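Local coordinates for uncharacterized protein Q64V53_BACFR (Bacteroides fragilis, PDB 2RA8) that is of unknown function but combines an N-terminal WGR domain with a leucine-rich repeat domain in a dimeric assembly, at residues L198-G203 with E211-S216; G147-E152 with S157-V162; L226-E231 with G237-F242. All blocks are in the same frame, centred on the assembly; numbering follows the deposited sequence.

Contact 1 of 3, residues L198-G203 with E211-S216; sequences LEIISG and EDILGS
D212 OD2 is gripped by two hydrogen bonds from one neighbouring loop, S186 OG and I187 N, and this anchors the helix turn whose next residue, I213, packs on L198 and I200 of the strand. All three touching residues are buried, and the interface between the two segments is wholly apolar and modest, 84 Å² over both sides. L198 presents CD2 to the CG1 methylene of I213, with L198 CD2 and I213 CG1 4.3 Å apart. With CG anti to the backbone N (chi1 173°) and CD2 continuing the extended chain, that methyl is the farthest-reaching atom of the side chain. The CD1 methyls of I200 and I213 lie side by side, 4.4 Å apart. One isoleucine arm of the helix is therefore met at CG1 and CD1 by two residues spaced by two along the strand. The backbones stay well separated, with L198 CA and I213 CA 9.8 Å apart.

In the last turn of helix 207-215, S216 N turns back to I213 O, while the hydroxyl of S216 donates to D212 O, with OG only 2.6 Å from that oxygen. The donor lies 36° out of the carbonyl plane, and the C=O...OG angle is 143°.

Strand 197-201 and helix 207-215 are consecutive elements of a beta-alpha-beta unit completed by strand 223-227, whose L226 also touches I213 and I200. Division of labour follows from the chemistry: apolar contacts of I213 with L198, I200 and L226 probably help to set the helix-to-sheet spacing, whereas polar bonds at D212 and S216 tie down the last turn, and the two neutral donors on D212 OD2 would probably stabilise a charged carboxylate in this buried place.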
# COMPACT_ATOMS: atom_id res chain seq x y z
N LEU A 198 -16.32 -11.84 -12.51
CA LEU A 198 -17.00 -10.59 -12.26
C LEU A 198 -16.77 -10.16 -10.84
O LEU A 198 -17.18 -10.85 -9.90
CB LEU A 198 -18.51 -10.75 -12.48
CG LEU A 198 -19.39 -9.56 -12.09
CD1 LEU A 198 -18.96 -8.31 -12.87
CD2 LEU A 198 -20.86 -9.89 -12.36
N GLU A 199 -16.10 -9.02 -10.67
CA GLU A 199 -15.84 -8.49 -9.34
C GLU A 199 -16.20 -7.04 -9.32
O GLU A 199 -15.78 -6.28 -10.18
CB GLU A 199 -14.36 -8.64 -8.95
CG GLU A 199 -13.94 -7.79 -7.73
CD GLU A 199 -12.55 -8.15 -7.21
OE1 GLU A 199 -11.66 -8.47 -8.03
OE2 GLU A 199 -12.35 -8.11 -5.98
N ILE A 200 -17.00 -6.65 -8.34
CA ILE A 200 -17.41 -5.27 -8.21
C ILE A 200 -17.00 -4.76 -6.85
O ILE A 200 -17.37 -5.32 -5.82
CB ILE A 200 -18.93 -5.12 -8.42
CG1 ILE A 200 -19.33 -5.66 -9.81
CG2 ILE A 200 -19.33 -3.66 -8.29
CD1 ILE A 200 -20.82 -5.61 -10.11
N ILE A 201 -16.20 -3.70 -6.85
CA ILE A 201 -15.70 -3.08 -5.63
C ILE A 201 -16.56 -1.86 -5.39
O ILE A 201 -16.65 -0.97 -6.25
CB ILE A 201 -14.22 -2.67 -5.80
CG1 ILE A 201 -13.40 -3.93 -6.12
CG2 ILE A 201 -13.69 -2.03 -4.53
CD1 ILE A 201 -12.02 -3.62 -6.68
N SER A 202 -17.09 -1.71 -4.21
CA SER A 202 -18.10 -0.69 -3.94
C SER A 202 -17.95 -0.24 -2.52
O SER A 202 -17.65 -1.08 -1.61
CB SER A 202 -19.47 -1.30 -4.08
OG SER A 202 -20.50 -0.39 -3.95
N GLY A 203 -18.31 1.04 -2.27
CA GLY A 203 -18.46 1.54 -0.86
C GLY A 203 -19.90 1.38 -0.35
O GLY A 203 -20.18 1.53 0.81
N GLU A 211 -29.58 -6.58 -8.97
CA GLU A 211 -30.68 -6.95 -9.86
C GLU A 211 -30.21 -7.13 -11.28
O GLU A 211 -30.75 -7.96 -12.02
CB GLU A 211 -31.79 -5.90 -9.79
CG GLU A 211 -32.45 -5.85 -8.41
CD GLU A 211 -33.65 -4.93 -8.36
OE1 GLU A 211 -34.69 -5.27 -8.97
OE2 GLU A 211 -33.56 -3.87 -7.71
N ASP A 212 -29.20 -6.36 -11.69
CA ASP A 212 -28.65 -6.52 -13.02
C ASP A 212 -28.04 -7.90 -13.12
O ASP A 212 -28.24 -8.61 -14.10
CB ASP A 212 -27.58 -5.46 -13.32
CG ASP A 212 -28.18 -4.10 -13.61
OD1 ASP A 212 -29.36 -4.04 -14.02
OD2 ASP A 212 -27.46 -3.08 -13.45
N ILE A 213 -27.32 -8.30 -12.08
CA ILE A 213 -26.70 -9.62 -12.07
C ILE A 213 -27.76 -10.71 -12.10
O ILE A 213 -27.70 -11.61 -12.93
CB ILE A 213 -25.81 -9.79 -10.83
CG1 ILE A 213 -24.74 -8.70 -10.83
CG2 ILE A 213 -25.17 -11.16 -10.83
CD1 ILE A 213 -23.96 -8.59 -9.55
N LEU A 214 -28.75 -10.61 -11.22
CA LEU A 214 -29.82 -11.60 -11.15
C LEU A 214 -30.57 -11.66 -12.46
O LEU A 214 -31.05 -12.72 -12.87
CB LEU A 214 -30.82 -11.25 -10.04
CG LEU A 214 -30.30 -10.94 -8.63
CD1 LEU A 214 -31.48 -10.89 -7.66
CD2 LEU A 214 -29.32 -11.99 -8.20
N GLY A 215 -30.67 -10.52 -13.12
CA GLY A 215 -31.37 -10.46 -14.40
C GLY A 215 -30.54 -10.90 -15.58
O GLY A 215 -31.05 -11.02 -16.70
N SER A 216 -29.25 -11.14 -15.36
CA SER A 216 -28.36 -11.55 -16.43
C SER A 216 -28.11 -13.03 -16.37
O SER A 216 -28.28 -13.66 -15.33
CB SER A 216 -27.01 -10.84 -16.32
OG SER A 216 -27.17 -9.43 -16.32

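Contact 2 of 3, residues G147-E152 with S157-V162; sequences GDIDFE and SWIEQV
An inverse gamma turn centred on D148 leads out of strand 143-146, and the two residues flanking that centre, G147 and I149, are the ones that meet I159 on the later part of the same loop. The turn is closed by I149 N donating to G147 O at 2.6 Å. This places the G147 carbonyl and the I149 side chain beside one another, facing segment 157-162. I159 answers with a single methyl: its CD1 lies 4.0 Å from I149 CB and 4.3 Å from G147 O. The I159 chain is extended at chi2 (176°), which carries CD1 to the full length of the arm. In I149, by contrast, chi2 of -56° folds the ethyl branch, and its own CD1 is directed away from I159; the touching is done by CB and, at 4.2 Å from I159 CD1, by CG1. The two side chains slide past each other in opposite directions instead of meeting end on.

G147 has a positive phi (98°), and with no side chain there the amide of Q161 comes alongside, its NE2 4.5 Å from G147 CA. In that amide NE2 hydrogen-bonds G181 O, and OE1 takes a weak bond from W146 NE1. D148 turns the other way, to a salt bridge with K82. E152 packs on K14 and W158 on Q39 of the second subunit.

All three contacting residues are buried, and 127 Å² is buried over both sides. Across these two segments the apolar contact is made by the I159 methyl, while Q161 supplies polar anchorage to residues around it, and the G147 carbonyl beside that methyl accepts the turn bond from I149 N.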
# COMPACT_ATOMS: atom_id res chain seq x y z
N GLY A 147 -12.66 1.79 -13.71
CA GLY A 147 -12.71 2.58 -12.49
C GLY A 147 -11.55 2.43 -11.51
O GLY A 147 -11.74 2.52 -10.30
N ASP A 148 -10.34 2.20 -12.02
CA ASP A 148 -9.19 2.03 -11.15
C ASP A 148 -8.76 3.39 -10.66
O ASP A 148 -7.74 3.94 -11.09
CB ASP A 148 -8.07 1.33 -11.90
CG ASP A 148 -6.88 1.00 -11.01
OD1 ASP A 148 -7.07 0.86 -9.79
OD2 ASP A 148 -5.76 0.86 -11.55
N ILE A 149 -9.57 3.92 -9.74
CA ILE A 149 -9.38 5.23 -9.11
C ILE A 149 -8.99 5.05 -7.66
O ILE A 149 -9.77 4.53 -6.86
CB ILE A 149 -10.71 6.03 -9.11
CG1 ILE A 149 -11.41 5.90 -10.46
CG2 ILE A 149 -10.44 7.47 -8.70
CD1 ILE A 149 -10.59 6.31 -11.63
N ASP A 150 -7.79 5.50 -7.31
CA ASP A 150 -7.30 5.38 -5.94
C ASP A 150 -7.90 6.37 -4.97
O ASP A 150 -8.42 7.41 -5.37
CB ASP A 150 -5.77 5.51 -5.91
CG ASP A 150 -5.07 4.23 -6.31
OD1 ASP A 150 -5.40 3.66 -7.38
OD2 ASP A 150 -4.18 3.78 -5.56
N PHE A 151 -7.80 6.04 -3.68
CA PHE A 151 -8.32 6.87 -2.59
C PHE A 151 -7.90 8.32 -2.71
O PHE A 151 -8.73 9.21 -2.57
CB PHE A 151 -7.83 6.31 -1.25
CG PHE A 151 -8.53 6.89 -0.05
CD1 PHE A 151 -9.82 6.49 0.28
CD2 PHE A 151 -7.89 7.82 0.76
CE1 PHE A 151 -10.46 7.00 1.40
CE2 PHE A 151 -8.52 8.33 1.88
CZ PHE A 151 -9.80 7.92 2.20
N GLU A 152 -6.61 8.55 -2.97
CA GLU A 152 -6.07 9.91 -3.09
C GLU A 152 -6.66 10.73 -4.20
O GLU A 152 -6.79 11.95 -4.09
CB GLU A 152 -4.56 9.87 -3.31
CG GLU A 152 -3.73 10.01 -2.05
CD GLU A 152 -2.30 10.40 -2.37
OE1 GLU A 152 -1.62 9.63 -3.07
OE2 GLU A 152 -1.86 11.48 -1.91
N SER A 157 -16.68 6.31 -2.94
CA SER A 157 -18.07 6.78 -2.93
C SER A 157 -18.31 7.97 -3.82
O SER A 157 -19.46 8.40 -3.97
CB SER A 157 -18.52 7.10 -1.50
OG SER A 157 -17.68 8.06 -0.88
N TRP A 158 -17.26 8.50 -4.43
CA TRP A 158 -17.39 9.66 -5.31
C TRP A 158 -17.20 9.32 -6.77
O TRP A 158 -17.27 10.19 -7.64
CB TRP A 158 -16.38 10.75 -4.90
CG TRP A 158 -16.68 11.34 -3.56
CD1 TRP A 158 -16.21 10.91 -2.35
CD2 TRP A 158 -17.56 12.44 -3.29
NE1 TRP A 158 -16.76 11.67 -1.33
CE2 TRP A 158 -17.59 12.61 -1.88
CE3 TRP A 158 -18.34 13.28 -4.09
CZ2 TRP A 158 -18.36 13.59 -1.27
CZ3 TRP A 158 -19.10 14.26 -3.49
CH2 TRP A 158 -19.11 14.41 -2.08
N ILE A 159 -16.97 8.04 -7.06
CA ILE A 159 -16.78 7.61 -8.43
C ILE A 159 -18.13 7.65 -9.11
O ILE A 159 -19.08 7.02 -8.65
CB ILE A 159 -16.19 6.19 -8.49
CG1 ILE A 159 -14.87 6.16 -7.73
CG2 ILE A 159 -15.96 5.76 -9.93
CD1 ILE A 159 -14.24 4.77 -7.64
N GLU A 160 -18.22 8.40 -10.21
CA GLU A 160 -19.48 8.52 -10.95
C GLU A 160 -19.51 7.63 -12.18
O GLU A 160 -18.91 7.94 -13.21
CB GLU A 160 -19.72 9.97 -11.38
CG GLU A 160 -19.87 10.94 -10.22
CD GLU A 160 -20.88 10.45 -9.20
OE1 GLU A 160 -22.00 10.07 -9.60
OE2 GLU A 160 -20.55 10.45 -7.99
N GLN A 161 -20.24 6.53 -12.07
CA GLN A 161 -20.36 5.59 -13.18
C GLN A 161 -21.54 5.91 -14.06
O GLN A 161 -22.22 6.91 -13.87
CB GLN A 161 -20.49 4.16 -12.62
CG GLN A 161 -19.34 3.75 -11.71
CD GLN A 161 -18.03 3.55 -12.45
OE1 GLN A 161 -17.78 4.19 -13.47
NE2 GLN A 161 -17.19 2.66 -11.94
N VAL A 162 -21.78 5.06 -15.06
CA VAL A 162 -22.89 5.23 -15.98
C VAL A 162 -23.36 3.84 -16.33
O VAL A 162 -22.87 2.86 -15.77
CB VAL A 162 -22.45 5.92 -17.29
CG1 VAL A 162 -22.00 7.35 -17.01
CG2 VAL A 162 -21.33 5.13 -17.94

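Contact 3 of 3, residues L226-E231 with G237-F242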
# COMPACT_ATOMS: atom_id res chain seq x y z
N LEU A 226 -18.45 -9.54 -4.82
CA LEU A 226 -19.19 -8.30 -4.67
C LEU A 226 -18.92 -7.67 -3.33
O LEU A 226 -19.06 -8.33 -2.29
CB LEU A 226 -20.70 -8.55 -4.77
CG LEU A 226 -21.26 -9.18 -6.06
CD1 LEU A 226 -22.75 -9.47 -5.87
CD2 LEU A 226 -21.04 -8.24 -7.25
N TYR A 227 -18.52 -6.41 -3.34
CA TYR A 227 -18.29 -5.67 -2.09
C TYR A 227 -19.63 -5.08 -1.68
O TYR A 227 -20.26 -4.36 -2.45
CB TYR A 227 -17.27 -4.53 -2.31
CG TYR A 227 -15.82 -4.98 -2.31
CD1 TYR A 227 -15.38 -5.97 -3.19
CD2 TYR A 227 -14.90 -4.42 -1.42
CE1 TYR A 227 -14.05 -6.41 -3.17
CE2 TYR A 227 -13.58 -4.84 -1.40
CZ TYR A 227 -13.16 -5.83 -2.27
OH TYR A 227 -11.87 -6.27 -2.23
N VAL A 228 -20.07 -5.38 -0.46
CA VAL A 228 -21.35 -4.88 0.04
C VAL A 228 -21.29 -3.42 0.41
O VAL A 228 -22.16 -2.63 0.02
CB VAL A 228 -21.81 -5.67 1.28
CG1 VAL A 228 -23.17 -5.14 1.76
CG2 VAL A 228 -21.91 -7.15 0.95
N GLY A 229 -20.28 -3.04 1.17
CA GLY A 229 -20.15 -1.66 1.58
C GLY A 229 -21.20 -1.30 2.62
O GLY A 229 -21.87 -2.19 3.16
N VAL A 230 -21.37 -0.02 2.90
CA VAL A 230 -22.34 0.40 3.92
C VAL A 230 -23.49 1.24 3.43
O VAL A 230 -23.46 1.76 2.31
CB VAL A 230 -21.61 1.14 5.06
CG1 VAL A 230 -20.75 0.17 5.85
CG2 VAL A 230 -20.75 2.25 4.48
N GLU A 231 -24.51 1.39 4.27
CA GLU A 231 -25.69 2.17 3.93
C GLU A 231 -25.41 3.62 3.64
O GLU A 231 -26.07 4.23 2.80
CB GLU A 231 -26.73 2.08 5.04
CG GLU A 231 -27.40 0.71 5.14
CD GLU A 231 -28.57 0.69 6.11
OE1 GLU A 231 -29.47 1.55 5.98
OE2 GLU A 231 -28.60 -0.19 7.00
N GLY A 237 -29.12 -1.71 2.85
CA GLY A 237 -29.39 -2.36 4.12
C GLY A 237 -30.00 -3.75 4.16
O GLY A 237 -29.95 -4.41 5.19
N ASP A 238 -30.58 -4.22 3.06
CA ASP A 238 -31.20 -5.54 3.04
C ASP A 238 -30.26 -6.58 2.47
O ASP A 238 -30.03 -6.63 1.26
CB ASP A 238 -32.52 -5.50 2.25
CG ASP A 238 -33.14 -6.89 2.07
OD1 ASP A 238 -33.06 -7.71 3.00
OD2 ASP A 238 -33.71 -7.14 0.99
N MSE A 239 -29.74 -7.44 3.34
CA MSE A 239 -28.80 -8.48 2.95
C MSE A 239 -29.43 -9.65 2.23
O MSE A 239 -28.72 -10.44 1.59
CB MSE A 239 -28.07 -8.99 4.18
CG MSE A 239 -27.10 -7.98 4.80
SE MSE A 239 -25.52 -7.77 3.69
CE MSE A 239 -24.59 -9.42 4.10
N ASN A 240 -30.75 -9.79 2.31
CA ASN A 240 -31.43 -10.92 1.67
C ASN A 240 -31.39 -10.87 0.17
O ASN A 240 -31.70 -11.85 -0.51
CB ASN A 240 -32.89 -11.01 2.15
CG ASN A 240 -33.00 -11.52 3.58
OD1 ASN A 240 -32.39 -12.52 3.95
ND2 ASN A 240 -33.79 -10.83 4.39
N VAL A 241 -30.98 -9.72 -0.36
CA VAL A 241 -30.90 -9.52 -1.80
C VAL A 241 -29.87 -10.43 -2.42
O VAL A 241 -30.03 -10.89 -3.56
CB VAL A 241 -30.55 -8.04 -2.10
CG1 VAL A 241 -29.18 -7.71 -1.55
CG2 VAL A 241 -30.61 -7.79 -3.59
N PHE A 242 -28.80 -10.71 -1.68
CA PHE A 242 -27.72 -11.55 -2.18
C PHE A 242 -28.06 -13.04 -2.20
O PHE A 242 -27.53 -13.80 -3.01
CB PHE A 242 -26.47 -11.34 -1.32
CG PHE A 242 -25.97 -9.92 -1.33
CD1 PHE A 242 -25.48 -9.34 -2.49
CD2 PHE A 242 -25.99 -9.16 -0.16
CE1 PHE A 242 -25.01 -8.02 -2.49
CE2 PHE A 242 -25.52 -7.86 -0.15
CZ PHE A 242 -25.03 -7.29 -1.32
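V228 and the ring of F242 cross at a slant and are the two residues with the largest buried areas in this contact. V228 CG2 sits 3.8 Å from F242 CE2 and 3.9 Å from F242 CZ, beside the CE2-CZ bond, the approach being oblique to the ring. Its other methyl, CG1, is placed anti to the backbone N (chi1 -179°) and is thereby turned to M239, a selenomethionine, with CG1 and SE 4.0 Å apart. Here the two side chains cross at about a right angle. The M239 chain bends at both chi2 (-72°) and chi3, which brings selenium back toward the strand although CB points elsewhere. L226 adds CD1 at 4.3 Å from F242 CE1, so the ring is touched by two residues of the strand segment, while V241 CG1 lies 3.7 Å above the ring plane, over its centre.

At the exposed margin E231 runs alongside G237: beyond CG its chain is extended, and OE2 comes within 3.7 Å of G237 CA. An Asx turn then shapes the second segment, N240 N bonding D238 OD1 at 3.2 Å from above the carboxylate plane.

The cluster lies against the parallel sheet, a strand-then-loop packing consistent with the leucine-rich repeat domain of the protein. I259 of strand 256-260 is touched by L226, V228 and F242, whereas V210 of helix 207-215 touches V241 and F242. Through F242, then, segment 237-242 packs between the strand segment that precedes it, the next strand and the preceding helix.

In the fold
Along the chain the three contacts follow in series, none nested in or crossing another. Contact 2 comes first, closing the first part of the irregular loop between strand 143-146 and helix 165-169. Contact 1 then ties strand 197-201 to helix 207-215, within the crossover that leads to strand 223-227. Contact 3 opens on that strand and closes the first part of the loop that leaves it toward strand 256-260. Contacts 1 and 3 meet directly: their strands are neighbours in the parallel sheet, with I200 O 2.9 Å from Y227 N and G203 O 2.9 Å from V230 N, both probable hydrogen bonds. Contact 2 stays apart, its nearest atoms about 5 Å from contact 1.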